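Local atomic coordinates of type II restriction enzyme SfiI (PDB entry 2EZV), a protein that recognises the double-stranded DNA sequence 5'-GGCCN(5)GGCC-3' and cleaves it into fragments with terminal 5'-phosphates. Residues Gln3-Leu8 and His188-Gln193; Glu12-Glu17 and Cys230-Gln235; Lys18-Thr23 and Arg84-Pro89. One frame throughout, in Å; residues are numbered along the deposited sequence.

How the interactions relate
The N-terminal residues 3-8 make the first contact: they pair with the turn at 188-193 that follows strand 176-186, closing the loop of interaction 1. The chain then enters helix 10-41, whose first turns serve interaction 2 and whose next turns serve interaction 3. Residues 18-23 close the short loop of interaction 3 with the end of strand 80-86 and the residues after it. Residues 12-17 pair with 230-235, just before and at the start of strand 234-238. Interaction 3 is thus nested inside both other loops, while interactions 1 and 2 cross. Together they bind the N-terminal segment and its helix to strands of one mixed sheet and their connecting turns.

Interaction 1. Residues Gln3-Leu8 and His188-Gln193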
loop_
_atom_site.group_PDB
_atom_site.type_symbol
_atom_site.label_atom_id
_atom_site.label_comp_id
_atom_site.label_asym_id
_atom_site.label_seq_id
_atom_site.Cartn_x
_atom_site.Cartn_y
_atom_site.Cartn_z
ATOM N N GLN D 3 24.071 -0.555 -11.182
ATOM C CA GLN D 3 22.810 0.180 -11.197
ATOM C C GLN D 3 22.358 0.228 -12.660
ATOM O O GLN D 3 21.166 0.235 -12.955
ATOM C CB GLN D 3 22.977 1.610 -10.678
ATOM C CG GLN D 3 23.131 1.753 -9.168
ATOM C CD GLN D 3 22.904 3.190 -8.711
ATOM O OE1 GLN D 3 23.557 4.116 -9.194
ATOM N NE2 GLN D 3 21.966 3.381 -7.782
ATOM N N ASP D 4 23.332 0.259 -13.566
ATOM C CA ASP D 4 23.076 0.306 -15.003
ATOM C C ASP D 4 23.039 -1.131 -15.520
ATOM O O ASP D 4 24.054 -1.821 -15.536
ATOM C CB ASP D 4 24.204 1.071 -15.701
ATOM C CG ASP D 4 23.861 1.458 -17.125
ATOM O OD1 ASP D 4 23.380 0.596 -17.888
ATOM O OD2 ASP D 4 24.084 2.632 -17.482
ATOM N N TYR D 5 21.872 -1.581 -15.952
ATOM C CA TYR D 5 21.738 -2.943 -16.436
ATOM C C TYR D 5 22.678 -3.274 -17.600
ATOM O O TYR D 5 23.040 -4.431 -17.794
ATOM C CB TYR D 5 20.295 -3.205 -16.838
ATOM C CG TYR D 5 19.943 -2.714 -18.217
ATOM C CD1 TYR D 5 19.950 -3.588 -19.306
ATOM C CD2 TYR D 5 19.617 -1.377 -18.443
ATOM C CE1 TYR D 5 19.639 -3.146 -20.581
ATOM C CE2 TYR D 5 19.308 -0.920 -19.721
ATOM C CZ TYR D 5 19.322 -1.815 -20.782
ATOM O OH TYR D 5 19.032 -1.384 -22.045
ATOM N N ARG D 6 23.075 -2.270 -18.378
ATOM C CA ARG D 6 23.972 -2.519 -19.502
ATOM C C ARG D 6 25.328 -3.044 -19.030
ATOM O O ARG D 6 26.014 -3.746 -19.764
ATOM C CB ARG D 6 24.139 -1.245 -20.340
ATOM C CG ARG D 6 22.876 -0.875 -21.125
ATOM C CD ARG D 6 22.901 0.547 -21.661
ATOM N NE ARG D 6 23.117 1.527 -20.604
ATOM C CZ ARG D 6 23.015 2.841 -20.770
ATOM N NH1 ARG D 6 22.692 3.341 -21.959
ATOM N NH2 ARG D 6 23.247 3.660 -19.750
ATOM N N GLU D 7 25.707 -2.722 -17.799
ATOM C CA GLU D 7 26.970 -3.199 -17.271
ATOM C C GLU D 7 26.832 -4.636 -16.778
ATOM O O GLU D 7 27.805 -5.236 -16.325
ATOM C CB GLU D 7 27.433 -2.333 -16.114
ATOM C CG GLU D 7 27.460 -0.871 -16.403
ATOM C CD GLU D 7 28.048 -0.103 -15.253
ATOM O OE1 GLU D 7 27.872 -0.555 -14.097
ATOM O OE2 GLU D 7 28.676 0.947 -15.502
ATOM N N LEU D 8 25.620 -5.179 -16.823
ATOM C CA LEU D 8 25.416 -6.559 -16.394
ATOM C C LEU D 8 25.793 -7.455 -17.555
ATOM O O LEU D 8 25.654 -7.067 -18.715
ATOM C CB LEU D 8 23.948 -6.831 -16.038
ATOM C CG LEU D 8 23.343 -6.182 -14.794
ATOM C CD1 LEU D 8 21.956 -6.773 -14.546
ATOM C CD2 LEU D 8 24.240 -6.435 -13.601
ATOM N N HIS D 188 15.137 -9.833 -23.126
ATOM C CA HIS D 188 15.422 -8.439 -23.416
ATOM C C HIS D 188 16.187 -8.327 -24.740
ATOM O O HIS D 188 16.878 -9.263 -25.162
ATOM C CB HIS D 188 16.247 -7.851 -22.265
ATOM C CG HIS D 188 16.526 -6.388 -22.399
ATOM N ND1 HIS D 188 17.498 -5.888 -23.238
ATOM C CD2 HIS D 188 15.968 -5.316 -21.790
ATOM C CE1 HIS D 188 17.530 -4.571 -23.138
ATOM N NE2 HIS D 188 16.611 -4.199 -22.266
ATOM N N ALA D 189 16.054 -7.178 -25.391
ATOM C CA ALA D 189 16.723 -6.925 -26.658
ATOM C C ALA D 189 18.202 -7.334 -26.628
ATOM O O ALA D 189 18.692 -7.956 -27.566
ATOM C CB ALA D 189 16.594 -5.444 -27.018
ATOM N N ARG D 190 18.904 -6.988 -25.551
ATOM C CA ARG D 190 20.325 -7.313 -25.413
ATOM C C ARG D 190 20.645 -8.784 -25.628
ATOM O O ARG D 190 21.807 -9.140 -25.850
ATOM C CB ARG D 190 20.846 -6.934 -24.028
ATOM C CG ARG D 190 21.226 -5.480 -23.834
ATOM C CD ARG D 190 21.932 -5.339 -22.490
ATOM N NE ARG D 190 23.182 -6.085 -22.488
ATOM C CZ ARG D 190 23.882 -6.391 -21.401
ATOM N NH1 ARG D 190 23.457 -6.023 -20.201
ATOM N NH2 ARG D 190 25.019 -7.064 -21.516
ATOM N N LEU D 191 19.617 -9.627 -25.553
ATOM C CA LEU D 191 19.774 -11.068 -25.697
ATOM C C LEU D 191 19.442 -11.612 -27.086
ATOM O O LEU D 191 19.301 -12.825 -27.261
ATOM C CB LEU D 191 18.899 -11.774 -24.655
ATOM C CG LEU D 191 19.235 -11.440 -23.199
ATOM C CD1 LEU D 191 18.125 -11.917 -22.275
ATOM C CD2 LEU D 191 20.564 -12.083 -22.839
ATOM N N LYS D 192 19.330 -10.728 -28.071
ATOM C CA LYS D 192 19.000 -11.155 -29.427
ATOM C C LYS D 192 19.938 -12.223 -29.984
ATOM O O LYS D 192 19.481 -13.259 -30.459
ATOM C CB LYS D 192 18.964 -9.954 -30.381
ATOM C CG LYS D 192 18.652 -10.355 -31.807
ATOM C CD LYS D 192 18.248 -9.173 -32.665
ATOM C CE LYS D 192 18.011 -9.627 -34.096
ATOM N NZ LYS D 192 17.117 -10.825 -34.170
ATOM N N GLN D 193 21.244 -11.975 -29.923
ATOM C CA GLN D 193 22.220 -12.931 -30.438
ATOM C C GLN D 193 21.999 -14.341 -29.875
ATOM O O GLN D 193 22.215 -15.337 -30.574
ATOM C CB GLN D 193 23.638 -12.450 -30.124
#
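The backbone oxygen of L8 is gripped end-on by both terminal nitrogens of R190: NH1 and NH2 each lie 2.9 Å from L8 O, which sits in the guanidinium plane. NH2 comes almost straight in on the carbonyl, whereas NH1 meets it from above its plane. Arginine suits this place because its long chain carries two N-H donors to one carbonyl oxygen. The chain bends at chi3 (64°) and slides past Y5, bringing R190 CD 3.7 Å from Y5 CE1. H188 lies across the same tyrosine, its CE1 3.6 Å from Y5 CE1, with the two ring planes inclined at 59°. The contact joins the 3-10 turn just before helix 10-41 of this PDDEXK-clan nuclease to the turn leading from strand 176-186 into helix 192-195. In that second turn H188 ND1 accepts from R190 N at 2.9 Å, while H188 NE2 is hydrogen-bonded to P140 O, so the imidazole is held at both nitrogens. With R190 cut back to an alanine, L8 O would probably lose both of these donors and a gap would open beside the Y5 ring. Within residues 3-8, D4 OD1 forms an Asx turn with R6 N, and the carboxylate also takes R6 side-on, with R6 NH2 2.6 Å from D4 OD2. R6 CG rests over one face of the Y5 ring.

Interaction 2. Residues Glu12-Glu17 and Cys230-Gln235; sequences ELESVE and CPWRLQ
E17 and E14, one helical turn apart, both reach for the guanidinium of R233. The tight part is at E17: its OE2 takes R233 NH2 at 2.6 Å and R233 NH1 at 2.9 Å, an end-on grip by two nitrogens on one oxygen, which lies in the guanidinium plane while the carboxylate stands nearly perpendicular to it (88°). Arginine fits because it can share its charge between two acids; with R233 NE hydrogen-bonded to Y195 OH and R233 NH1 also to S185 O, every nitrogen of this buried group has a partner. The tip of the W232 indole meets the guanidinium at a tilt, its CH2 3.6 Å above the centre of one face, and the same atom comes 3.4 Å from E14 O. A chi1 of 64° sets W232 CG between the backbone N and the carbonyl carbon, and from there the six-membered ring reaches the backbone of E14 and E17; K18 adds a cation-pi contact.

The E14 side is looser. E14 is partly exposed; its OE2 meets R233 NH2 at 3.2 Å from above the carboxylate plane and is shared with Y195 OH, while E14 OE1 pairs with R194. C230 SG comes no closer than 4.4 Å to E14 OE2. The nearby arginines, R233 for both acids and R194 for E14, would probably favour their ionised forms. The result is a salt-bridge network that joins helix 10-41 to the 3-10 turn leading into strand 234-238, in the mixed sheet of this PDDEXK-clan nuclease.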
loop_
_atom_site.group_PDB
_atom_site.type_symbol
_atom_site.label_atom_id
_atom_site.label_comp_id
_atom_site.label_asym_id
_atom_site.label_seq_id
_atom_site.Cartn_x
_atom_site.Cartn_y
_atom_site.Cartn_z
ATOM N N GLU D 12 23.731 -12.558 -16.176
ATOM C CA GLU D 12 23.148 -11.864 -15.037
ATOM C C GLU D 12 21.830 -11.220 -15.437
ATOM O O GLU D 12 20.884 -11.188 -14.647
ATOM C CB GLU D 12 24.131 -10.816 -14.508
ATOM C CG GLU D 12 25.497 -11.418 -14.201
ATOM C CD GLU D 12 26.559 -10.382 -13.890
ATOM O OE1 GLU D 12 26.567 -9.302 -14.522
ATOM O OE2 GLU D 12 27.402 -10.661 -13.021
ATOM N N LEU D 13 21.767 -10.721 -16.670
ATOM C CA LEU D 13 20.549 -10.102 -17.182
ATOM C C LEU D 13 19.416 -11.123 -17.232
ATOM O O LEU D 13 18.303 -10.839 -16.806
ATOM C CB LEU D 13 20.781 -9.523 -18.580
ATOM C CG LEU D 13 19.545 -8.907 -19.239
ATOM C CD1 LEU D 13 18.943 -7.877 -18.300
ATOM C CD2 LEU D 13 19.912 -8.267 -20.567
ATOM N N GLU D 14 19.696 -12.314 -17.746
ATOM C CA GLU D 14 18.663 -13.353 -17.821
ATOM C C GLU D 14 18.228 -13.715 -16.404
ATOM O O GLU D 14 17.061 -14.012 -16.144
ATOM C CB GLU D 14 19.197 -14.614 -18.516
ATOM C CG GLU D 14 19.645 -14.417 -19.961
ATOM C CD GLU D 14 19.459 -15.670 -20.792
ATOM O OE1 GLU D 14 20.394 -16.058 -21.528
ATOM O OE2 GLU D 14 18.363 -16.269 -20.715
ATOM N N SER D 15 19.189 -13.687 -15.492
ATOM C CA SER D 15 18.941 -14.008 -14.104
ATOM C C SER D 15 17.898 -13.086 -13.484
ATOM O O SER D 15 17.033 -13.545 -12.735
ATOM C CB SER D 15 20.251 -13.927 -13.315
ATOM O OG SER D 15 20.040 -14.239 -11.955
ATOM N N VAL D 16 17.968 -11.793 -13.786
ATOM C CA VAL D 16 16.993 -10.874 -13.216
ATOM C C VAL D 16 15.630 -11.083 -13.855
ATOM O O VAL D 16 14.600 -10.809 -13.231
ATOM C CB VAL D 16 17.387 -9.376 -13.383
ATOM C CG1 VAL D 16 18.878 -9.241 -13.564
ATOM C CG2 VAL D 16 16.620 -8.756 -14.507
ATOM N N GLU D 17 15.610 -11.549 -15.098
ATOM C CA GLU D 17 14.324 -11.782 -15.745
ATOM C C GLU D 17 13.732 -13.015 -15.080
ATOM O O GLU D 17 12.532 -13.088 -14.824
ATOM C CB GLU D 17 14.488 -11.987 -17.257
ATOM C CG GLU D 17 14.628 -10.678 -18.026
ATOM C CD GLU D 17 14.838 -10.859 -19.528
ATOM O OE1 GLU D 17 14.819 -9.843 -20.255
ATOM O OE2 GLU D 17 15.028 -12.002 -19.994
ATOM N N CYS D 230 14.910 -22.133 -23.820
ATOM C CA CYS D 230 15.156 -21.890 -22.403
ATOM C C CYS D 230 13.919 -22.303 -21.607
ATOM O O CYS D 230 12.938 -21.565 -21.530
ATOM C CB CYS D 230 15.458 -20.406 -22.175
ATOM S SG CYS D 230 15.947 -19.973 -20.489
ATOM N N PRO D 231 13.958 -23.495 -20.996
ATOM C CA PRO D 231 12.859 -24.046 -20.202
ATOM C C PRO D 231 12.138 -23.117 -19.227
ATOM O O PRO D 231 10.906 -23.070 -19.224
ATOM C CB PRO D 231 13.513 -25.230 -19.490
ATOM C CG PRO D 231 14.506 -25.705 -20.495
ATOM C CD PRO D 231 15.118 -24.407 -20.982
ATOM N N TRP D 232 12.884 -22.381 -18.401
ATOM C CA TRP D 232 12.235 -21.519 -17.417
ATOM C C TRP D 232 11.477 -20.335 -17.978
ATOM O O TRP D 232 10.660 -19.744 -17.284
ATOM C CB TRP D 232 13.224 -21.031 -16.348
ATOM C CG TRP D 232 14.340 -20.158 -16.837
ATOM C CD1 TRP D 232 15.619 -20.542 -17.091
ATOM C CD2 TRP D 232 14.286 -18.746 -17.089
ATOM N NE1 TRP D 232 16.371 -19.459 -17.482
ATOM C CE2 TRP D 232 15.577 -18.345 -17.490
ATOM C CE3 TRP D 232 13.272 -17.783 -17.016
ATOM C CZ2 TRP D 232 15.885 -17.017 -17.817
ATOM C CZ3 TRP D 232 13.578 -16.461 -17.343
ATOM C CH2 TRP D 232 14.874 -16.093 -17.739
ATOM N N ARG D 233 11.734 -19.981 -19.229
ATOM C CA ARG D 233 11.032 -18.856 -19.828
ATOM C C ARG D 233 9.579 -19.174 -20.163
ATOM O O ARG D 233 8.848 -18.314 -20.635
ATOM C CB ARG D 233 11.765 -18.370 -21.076
ATOM C CG ARG D 233 12.995 -17.545 -20.748
ATOM C CD ARG D 233 13.640 -16.957 -21.990
ATOM N NE ARG D 233 14.810 -16.163 -21.639
ATOM C CZ ARG D 233 14.768 -14.924 -21.154
ATOM N NH1 ARG D 233 13.608 -14.320 -20.964
ATOM N NH2 ARG D 233 15.894 -14.294 -20.846
ATOM N N LEU D 234 9.167 -20.410 -19.919
ATOM C CA LEU D 234 7.794 -20.828 -20.175
ATOM C C LEU D 234 7.297 -21.599 -18.957
ATOM O O LEU D 234 7.758 -22.706 -18.677
ATOM C CB LEU D 234 7.729 -21.709 -21.426
ATOM C CG LEU D 234 6.383 -22.171 -22.010
ATOM C CD1 LEU D 234 5.827 -23.316 -21.197
ATOM C CD2 LEU D 234 5.406 -21.010 -22.063
ATOM N N GLN D 235 6.367 -20.998 -18.225
ATOM C CA GLN D 235 5.803 -21.628 -17.039
ATOM C C GLN D 235 4.336 -21.966 -17.279
ATOM O O GLN D 235 3.674 -21.362 -18.120
ATOM C CB GLN D 235 5.919 -20.697 -15.833
ATOM C CG GLN D 235 7.335 -20.311 -15.464
ATOM C CD GLN D 235 8.199 -21.503 -15.117
ATOM O OE1 GLN D 235 7.756 -22.431 -14.449
ATOM N NE2 GLN D 235 9.455 -21.473 -15.557
#

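Interaction 3. Residues Lys18-Thr23 and Arg84-Pro89; sequences KQTLRT and RWLPSP
R84, at the end of strand 80-86, brings its NH2 to 3.8 Å from T20 CG2, a van der Waals touch; the polar partners of R84 are E66 at NH1 and Q95 at NH2. Next in contact is L86, whose CD2 lies 3.5 Å from T20 OG1; that hydroxyl is hydrogen-bonded to V16 O and Q95 NE2, so the leucine merely covers it. The L86 CG packs 3.8 Å from Q19 NE2. P87 supplies the one cross-contact hydrogen bond: its carbonyl oxygen accepts from Q19 NE2 at 3.0 Å, an N-H...O angle of 140°, the oxygen lying close to the amide plane. Glutamine suits this place: a chi1 of 75° puts Q19 CG between the backbone N and the carbonyl carbon, from where the extended chain reaches P87 O. S88 follows with CB 3.7 Å from Q19 OE1, its own hydroxyl turned to G91 and H90. P89 CD lies at the far end, 4.4 Å from Q19 OE1. P87 and P89 also pack on T23 and Q19 of the second subunit.

The 18-23 part of helix 10-41 runs at 108° to strand segment 84-86, their axes 11.7 Å apart at closest. Strand 80-86 pairs with strand 93-104, which carries the calcium ligands D100 and A101, and T20 also touches strand 151-167.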
loop_
_atom_site.group_PDB
_atom_site.type_symbol
_atom_site.label_atom_id
_atom_site.label_comp_id
_atom_site.label_asym_id
_atom_site.label_seq_id
_atom_site.Cartn_x
_atom_site.Cartn_y
_atom_site.Cartn_z
ATOM N N LYS D 18 14.600 -13.964 -14.760
ATOM C CA LYS D 18 14.163 -15.192 -14.117
ATOM C C LYS D 18 13.543 -14.940 -12.743
ATOM O O LYS D 18 12.489 -15.487 -12.438
ATOM C CB LYS D 18 15.336 -16.163 -13.979
ATOM C CG LYS D 18 14.926 -17.584 -13.639
ATOM C CD LYS D 18 16.161 -18.443 -13.487
ATOM C CE LYS D 18 15.824 -19.906 -13.306
ATOM N NZ LYS D 18 17.057 -20.729 -13.089
ATOM N N GLN D 19 14.180 -14.112 -11.913
ATOM C CA GLN D 19 13.610 -13.857 -10.593
ATOM C C GLN D 19 12.364 -12.981 -10.703
ATOM O O GLN D 19 11.477 -13.038 -9.854
ATOM C CB GLN D 19 14.647 -13.248 -9.626
ATOM C CG GLN D 19 15.016 -11.786 -9.829
ATOM C CD GLN D 19 15.977 -11.282 -8.749
ATOM O OE1 GLN D 19 17.079 -11.796 -8.604
ATOM N NE2 GLN D 19 15.555 -10.275 -7.995
ATOM N N THR D 20 12.286 -12.181 -11.759
ATOM C CA THR D 20 11.105 -11.346 -11.976
ATOM C C THR D 20 9.959 -12.313 -12.282
ATOM O O THR D 20 8.881 -12.233 -11.698
ATOM C CB THR D 20 11.293 -10.403 -13.171
ATOM O OG1 THR D 20 12.285 -9.423 -12.850
ATOM C CG2 THR D 20 9.986 -9.706 -13.530
ATOM N N LEU D 21 10.225 -13.259 -13.177
ATOM C CA LEU D 21 9.229 -14.240 -13.567
ATOM C C LEU D 21 8.795 -15.096 -12.378
ATOM O O LEU D 21 7.594 -15.285 -12.146
ATOM C CB LEU D 21 9.790 -15.117 -14.684
ATOM C CG LEU D 21 8.858 -16.022 -15.499
ATOM C CD1 LEU D 21 9.090 -17.452 -15.111
ATOM C CD2 LEU D 21 7.414 -15.633 -15.302
ATOM N N ARG D 22 9.770 -15.602 -11.624
ATOM C CA ARG D 22 9.482 -16.444 -10.466
ATOM C C ARG D 22 8.523 -15.770 -9.489
ATOM O O ARG D 22 7.571 -16.391 -9.019
ATOM C CB ARG D 22 10.776 -16.813 -9.729
ATOM C CG ARG D 22 10.548 -17.788 -8.589
ATOM C CD ARG D 22 9.936 -19.092 -9.111
ATOM N NE ARG D 22 9.574 -20.022 -8.043
ATOM C CZ ARG D 22 8.534 -19.861 -7.229
ATOM N NH1 ARG D 22 7.744 -18.800 -7.356
ATOM N NH2 ARG D 22 8.272 -20.770 -6.290
ATOM N N THR D 23 8.787 -14.502 -9.185
ATOM C CA THR D 23 7.950 -13.723 -8.270
ATOM C C THR D 23 6.509 -13.679 -8.781
ATOM O O THR D 23 5.551 -13.893 -8.029
ATOM C CB THR D 23 8.480 -12.280 -8.152
ATOM O OG1 THR D 23 9.848 -12.312 -7.733
ATOM C CG2 THR D 23 7.674 -11.485 -7.151
ATOM N N ARG D 84 9.989 0.394 -10.904
ATOM C CA ARG D 84 10.347 0.052 -9.533
ATOM C C ARG D 84 11.816 -0.345 -9.395
ATOM O O ARG D 84 12.526 -0.464 -10.382
ATOM C CB ARG D 84 9.495 -1.143 -9.102
ATOM C CG ARG D 84 9.834 -2.384 -9.943
ATOM C CD ARG D 84 8.939 -3.588 -9.737
ATOM N NE ARG D 84 9.561 -4.754 -10.366
ATOM C CZ ARG D 84 9.065 -5.991 -10.361
ATOM N NH1 ARG D 84 7.911 -6.253 -9.769
ATOM N NH2 ARG D 84 9.757 -6.982 -10.914
ATOM N N TRP D 85 12.257 -0.548 -8.155
ATOM C CA TRP D 85 13.620 -0.989 -7.873
ATOM C C TRP D 85 13.525 -2.491 -7.623
ATOM O O TRP D 85 12.679 -2.946 -6.850
ATOM C CB TRP D 85 14.184 -0.340 -6.602
ATOM C CG TRP D 85 14.506 1.113 -6.696
ATOM C CD1 TRP D 85 13.801 2.141 -6.155
ATOM C CD2 TRP D 85 15.677 1.694 -7.285
ATOM N NE1 TRP D 85 14.464 3.331 -6.356
ATOM C CE2 TRP D 85 15.619 3.085 -7.045
ATOM C CE3 TRP D 85 16.777 1.171 -7.985
ATOM C CZ2 TRP D 85 16.619 3.965 -7.479
ATOM C CZ3 TRP D 85 17.774 2.049 -8.417
ATOM C CH2 TRP D 85 17.685 3.431 -8.159
ATOM N N LEU D 86 14.381 -3.260 -8.276
ATOM C CA LEU D 86 14.367 -4.692 -8.080
ATOM C C LEU D 86 15.627 -5.105 -7.326
ATOM O O LEU D 86 16.727 -5.087 -7.875
ATOM C CB LEU D 86 14.312 -5.410 -9.430
ATOM C CG LEU D 86 14.287 -6.945 -9.389
ATOM C CD1 LEU D 86 13.001 -7.403 -8.707
ATOM C CD2 LEU D 86 14.380 -7.515 -10.809
ATOM N N PRO D 87 15.487 -5.467 -6.046
ATOM C CA PRO D 87 16.688 -5.873 -5.310
ATOM C C PRO D 87 17.229 -7.204 -5.820
ATOM O O PRO D 87 16.463 -8.104 -6.158
ATOM C CB PRO D 87 16.202 -5.951 -3.863
ATOM C CG PRO D 87 14.759 -6.263 -3.991
ATOM C CD PRO D 87 14.307 -5.419 -5.164
ATOM N N SER D 88 18.549 -7.320 -5.893
ATOM C CA SER D 88 19.170 -8.556 -6.352
ATOM C C SER D 88 20.650 -8.525 -6.016
ATOM O O SER D 88 21.186 -7.498 -5.641
ATOM C CB SER D 88 19.003 -8.721 -7.867
ATOM O OG SER D 88 19.960 -7.954 -8.565
ATOM N N PRO D 89 21.335 -9.660 -6.155
ATOM C CA PRO D 89 22.759 -9.640 -5.831
ATOM C C PRO D 89 23.576 -8.896 -6.877
ATOM O O PRO D 89 24.722 -8.537 -6.633
ATOM C CB PRO D 89 23.106 -11.123 -5.731
ATOM C CG PRO D 89 22.166 -11.741 -6.709
ATOM C CD PRO D 89 20.874 -11.026 -6.449
#